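Local coordinates for protein CbbY (Rhodobacter sphaeroides, PDB 4UAS) that acts as a magnesium-dependent HAD-family phosphatase that selectively dephosphorylates xylulose-1,5-bisphosphate, a potent inhibitor of rubisco made by rubisco itself, at residues I91-P95 against G96-L100; F130-A134 against R135-D139. One frame throughout, in Å; residues are numbered along the deposited sequence.

Contact 1 (I91-P95 against G96-L100); sequences IALRP and GIADL
R94 O is gripped twice, by the backbone N of I97 and by a water. The direct bond from I97 N to R94 O is 3.2 Å long and nearly straight at the hydrogen (165°), with the donor tilted 31° from the carbonyl plane. It closes a type II beta turn, R94-P95-G96-I97, in which proline takes the second place and glycine, with positive phi, the third. The water donates to R94 O at 2.8 Å and accepts from A98 N at 3.0 Å, so a second N-H of the opening helix turn is tied back to the same carbonyl. G96 is the N-cap of helix 97-107, and its O receives L100 N as the first helical bond.

I97 holds CG1 beside its own N (chi1 -68°), which brings that carbon to 3.5 Å from R94 O and 4.0 Å from R94 CB. Beside the turn, the two methyls of L93 lie side by side against the first helical residues: L93 CD1 is 3.9 Å from A98 CB, and L93 CD2 is 4.3 Å from I97 CG2.

As in other HAD phosphatases with this topology, the segment probably carries the chain from the cap back into the Rossmann-like core. The guanidinium of R94 turns away from the helix and bonds through NH1 to G11 O and S194 O, close to the magnesium ligand D176. With its carbonyl holding the helix start and its guanidinium bound near D176, this one residue ties the turn to the neighbourhood of the metal site, consistent with a second-shell place for R94.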
loop_
_atom_site.group_PDB
_atom_site.type_symbol
_atom_site.label_atom_id
_atom_site.label_comp_id
_atom_site.label_asym_id
_atom_site.label_seq_id
_atom_site.Cartn_x
_atom_site.Cartn_y
_atom_site.Cartn_z
ATOM N N ILE A 91 -9.127 -7.003 10.203
ATOM C CA ILE A 91 -7.749 -6.635 9.845
ATOM C C ILE A 91 -7.097 -5.863 10.999
ATOM O O ILE A 91 -7.661 -4.948 11.588
ATOM C CB ILE A 91 -7.726 -5.798 8.559
ATOM C CG1 ILE A 91 -8.392 -6.533 7.340
ATOM C CG2 ILE A 91 -6.330 -5.392 8.173
ATOM C CD1 ILE A 91 -7.726 -7.812 6.944
ATOM N N ALA A 92 -5.858 -6.230 11.309
ATOM C CA ALA A 92 -5.022 -5.554 12.335
ATOM C C ALA A 92 -3.843 -4.887 11.682
ATOM O O ALA A 92 -3.370 -5.304 10.628
ATOM C CB ALA A 92 -4.484 -6.564 13.337
ATOM N N LEU A 93 -3.297 -3.874 12.357
ATOM C CA LEU A 93 -1.984 -3.360 11.913
ATOM C C LEU A 93 -0.896 -4.392 12.044
ATOM O O LEU A 93 -0.911 -5.236 12.957
ATOM C CB LEU A 93 -1.581 -2.128 12.731
ATOM C CG LEU A 93 -2.537 -0.950 12.641
ATOM C CD1 LEU A 93 -2.210 0.085 13.699
ATOM C CD2 LEU A 93 -2.444 -0.343 11.226
ATOM N N ARG A 94 0.109 -4.357 11.173
ATOM C CA ARG A 94 1.271 -5.199 11.315
ATOM C C ARG A 94 2.002 -4.870 12.630
ATOM O O ARG A 94 2.021 -3.720 13.083
ATOM C CB ARG A 94 2.201 -5.058 10.132
ATOM C CG ARG A 94 1.625 -5.691 8.858
ATOM C CD ARG A 94 2.686 -5.827 7.751
ATOM N NE ARG A 94 3.744 -6.758 8.142
ATOM C CZ ARG A 94 4.894 -6.866 7.526
ATOM N NH1 ARG A 94 5.163 -6.159 6.427
ATOM N NH2 ARG A 94 5.842 -7.678 8.041
ATOM N N PRO A 95 2.656 -5.866 13.221
ATOM C CA PRO A 95 3.437 -5.604 14.408
ATOM C C PRO A 95 4.425 -4.463 14.235
ATOM O O PRO A 95 5.106 -4.346 13.202
ATOM C CB PRO A 95 4.150 -6.893 14.710
ATOM C CG PRO A 95 3.314 -7.950 14.056
ATOM C CD PRO A 95 2.676 -7.296 12.879
ATOM N N GLY A 96 4.518 -3.612 15.255
ATOM C CA GLY A 96 5.450 -2.517 15.276
ATOM C C GLY A 96 4.930 -1.182 14.714
ATOM O O GLY A 96 5.521 -0.147 14.935
ATOM N N ILE A 97 3.901 -1.243 13.875
ATOM C CA ILE A 97 3.452 -0.055 13.165
ATOM C C ILE A 97 2.782 0.987 14.086
ATOM O O ILE A 97 3.158 2.172 14.086
ATOM C CB ILE A 97 2.481 -0.466 12.019
ATOM C CG1 ILE A 97 3.174 -1.242 10.867
ATOM C CG2 ILE A 97 1.697 0.740 11.511
ATOM C CD1 ILE A 97 4.204 -0.406 10.144
ATOM N N ALA A 98 1.879 0.535 14.914
ATOM C CA ALA A 98 1.253 1.434 15.867
ATOM C C ALA A 98 2.282 2.069 16.807
ATOM O O ALA A 98 2.224 3.291 17.072
ATOM C CB ALA A 98 0.145 0.732 16.687
ATOM N N ASP A 99 3.224 1.282 17.321
ATOM C CA ASP A 99 4.270 1.825 18.241
ATOM C C ASP A 99 5.132 2.871 17.537
ATOM O O ASP A 99 5.458 3.894 18.142
ATOM C CB ASP A 99 5.125 0.713 18.739
ATOM C CG ASP A 99 4.381 -0.231 19.662
ATOM O OD1 ASP A 99 3.330 0.148 20.199
ATOM O OD2 ASP A 99 4.923 -1.330 19.904
ATOM N N LEU A 100 5.550 2.635 16.296
ATOM C CA LEU A 100 6.372 3.586 15.576
ATOM C C LEU A 100 5.588 4.909 15.369
ATOM O O LEU A 100 6.159 5.988 15.538
ATOM C CB LEU A 100 6.805 3.011 14.251
ATOM C CG LEU A 100 7.715 3.930 13.441
ATOM C CD1 LEU A 100 8.993 4.129 14.142
ATOM C CD2 LEU A 100 7.938 3.362 12.035
HETATM O O HOH W 1 1.145 -2.303 15.279
#

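Contact 2 (F130-A134 against R135-D139)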
loop_
_atom_site.group_PDB
_atom_site.type_symbol
_atom_site.label_atom_id
_atom_site.label_comp_id
_atom_site.label_asym_id
_atom_site.label_seq_id
_atom_site.Cartn_x
_atom_site.Cartn_y
_atom_site.Cartn_z
ATOM N N PHE A 130 -6.826 2.192 13.091
ATOM C CA PHE A 130 -6.326 3.249 13.909
ATOM C C PHE A 130 -7.440 3.861 14.762
ATOM O O PHE A 130 -7.138 4.552 15.734
ATOM C CB PHE A 130 -5.588 4.343 13.137
ATOM C CG PHE A 130 -4.242 3.977 12.526
ATOM C CD1 PHE A 130 -3.082 4.005 13.329
ATOM C CD2 PHE A 130 -4.090 3.719 11.219
ATOM C CE1 PHE A 130 -1.887 3.707 12.814
ATOM C CE2 PHE A 130 -2.882 3.452 10.709
ATOM C CZ PHE A 130 -1.786 3.454 11.483
ATOM N N GLY A 131 -8.727 3.699 14.377
ATOM C CA GLY A 131 -9.887 4.261 15.004
ATOM C C GLY A 131 -10.067 5.755 14.774
ATOM O O GLY A 131 -10.638 6.449 15.601
ATOM N N HIS A 132 -9.475 6.249 13.674
ATOM C CA HIS A 132 -9.576 7.684 13.272
ATOM C C HIS A 132 -9.701 7.808 11.771
ATOM O O HIS A 132 -9.229 6.948 11.027
ATOM C CB HIS A 132 -8.244 8.361 13.665
ATOM C CG HIS A 132 -7.969 8.426 15.151
ATOM N ND1 HIS A 132 -8.720 9.177 15.995
ATOM C CD2 HIS A 132 -7.070 7.766 15.930
ATOM C CE1 HIS A 132 -8.280 9.024 17.228
ATOM N NE2 HIS A 132 -7.280 8.164 17.222
ATOM N N PRO A 133 -10.269 8.936 11.267
ATOM C CA PRO A 133 -10.093 9.256 9.839
ATOM C C PRO A 133 -8.614 9.379 9.476
ATOM O O PRO A 133 -7.807 9.696 10.379
ATOM C CB PRO A 133 -10.775 10.635 9.695
ATOM C CG PRO A 133 -10.916 11.138 11.076
ATOM C CD PRO A 133 -10.868 10.030 12.039
ATOM N N ALA A 134 -8.276 9.072 8.254
ATOM C CA ALA A 134 -6.880 9.017 7.882
ATOM C C ALA A 134 -6.130 10.292 8.155
ATOM O O ALA A 134 -4.921 10.280 8.483
ATOM C CB ALA A 134 -6.793 8.627 6.429
ATOM N N ARG A 135 -6.819 11.432 7.975
ATOM C CA ARG A 135 -6.185 12.728 8.062
ATOM C C ARG A 135 -5.880 13.111 9.518
ATOM O O ARG A 135 -5.148 14.073 9.735
ATOM C CB ARG A 135 -7.029 13.771 7.262
ATOM C CG ARG A 135 -6.979 13.412 5.753
ATOM C CD ARG A 135 -7.855 14.266 4.792
ATOM N NE ARG A 135 -7.963 13.619 3.491
ATOM C CZ ARG A 135 -7.051 13.647 2.510
ATOM N NH1 ARG A 135 -5.950 14.437 2.619
ATOM N NH2 ARG A 135 -7.220 12.909 1.409
ATOM N N GLU A 136 -6.393 12.362 10.507
ATOM C CA GLU A 136 -5.917 12.517 11.846
ATOM C C GLU A 136 -4.676 11.735 12.239
ATOM O O GLU A 136 -4.131 11.912 13.333
ATOM C CB GLU A 136 -7.066 12.130 12.834
ATOM C CG GLU A 136 -8.205 13.133 12.838
ATOM C CD GLU A 136 -9.314 12.802 13.835
ATOM O OE1 GLU A 136 -9.050 12.062 14.817
ATOM O OE2 GLU A 136 -10.387 13.364 13.593
ATOM N N ILE A 137 -4.297 10.780 11.381
ATOM C CA ILE A 137 -3.086 9.979 11.569
ATOM C C ILE A 137 -1.950 10.523 10.734
ATOM O O ILE A 137 -0.860 10.702 11.246
ATOM C CB ILE A 137 -3.333 8.490 11.259
ATOM C CG1 ILE A 137 -4.509 7.948 12.088
ATOM C CG2 ILE A 137 -2.087 7.616 11.497
ATOM C CD1 ILE A 137 -4.272 7.979 13.565
ATOM N N PHE A 138 -2.236 10.772 9.433
ATOM C CA PHE A 138 -1.196 11.153 8.461
ATOM C C PHE A 138 -1.370 12.626 8.100
ATOM O O PHE A 138 -2.472 13.085 7.753
ATOM C CB PHE A 138 -1.303 10.258 7.251
ATOM C CG PHE A 138 -1.075 8.806 7.609
ATOM C CD1 PHE A 138 0.217 8.327 7.836
ATOM C CD2 PHE A 138 -2.118 7.918 7.711
ATOM C CE1 PHE A 138 0.412 7.000 8.215
ATOM C CE2 PHE A 138 -1.933 6.601 8.090
ATOM C CZ PHE A 138 -0.661 6.125 8.334
ATOM N N ASP A 139 -0.257 13.322 8.085
ATOM C CA ASP A 139 -0.219 14.744 7.699
ATOM C C ASP A 139 -0.435 14.900 6.191
ATOM O O ASP A 139 -0.977 15.924 5.741
ATOM C CB ASP A 139 1.105 15.328 8.128
ATOM C CG ASP A 139 1.300 15.230 9.621
ATOM O OD1 ASP A 139 0.610 15.947 10.302
ATOM O OD2 ASP A 139 2.040 14.344 10.090
#
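With I137 CG1 beside the backbone N (chi1 -55°), I137 CG2 is turned anti to that N and set over the ring of F130, itself swung into place by F130 CG lying beside its own N (chi1 -69°). I137 CG2 sits over the centre of the F130 ring, 4.0 Å from its centroid, a CH-pi contact, while CG1 and CD1 run on to F130 CB. The same CG2 lies 3.6 Å above the plane of the F138 ring, offset toward its rim. F138 in turn points its edge at the F130 face in an offset T-shaped pair, with centroids 5.9 Å apart and planes at 87°. Reducing F130 to an alanine would probably leave I137 CG2 without the ring beneath it and the F138 edge without its aromatic partner.

Residues 135-137 take helical backbone angles without forming a regular helix. They lie on the return limb of the beta-alpha-beta crossover 110-114, 119-129, 140-142, whose last strand is an edge strand of the Rossmann-like parallel sheet. A134 O accepts two bonds: F138 N at 2.9 Å, nearly in line with the carbonyl, and I137 N at 3.0 Å from above its plane. P133 O takes E136 N, and A134 N is held from helix 119-129 by E123 OE1. Farther out, the H132 ring lies across I137, with H132 CD2 3.7 Å from I137 CD1, and the E136 carboxylate rests on the proline, E136 OE2 3.4 Å from P133 CG.

Contact 1 lies at the surface with little buried beyond I97, whereas contact 2 is partly buried around A134, I137 and F138. The first opens helix 97-107 and the second leads from helix 119-129 to strand 140-142, so both belong to the connections of the same parallel-sheet core. Their chemistry differs accordingly: 91-100 depends on one carbonyl shared by an amide and a water, with sparse aliphatic contact, while 130-139 combines a carbonyl oxygen that accepts two amide N-H groups with aromatic packing. The two meet directly where L93 CD1 packs on F130 CE1 at 3.7 Å, and both have a residue near L13: R94 by backbone bonding, F138 by its side chain.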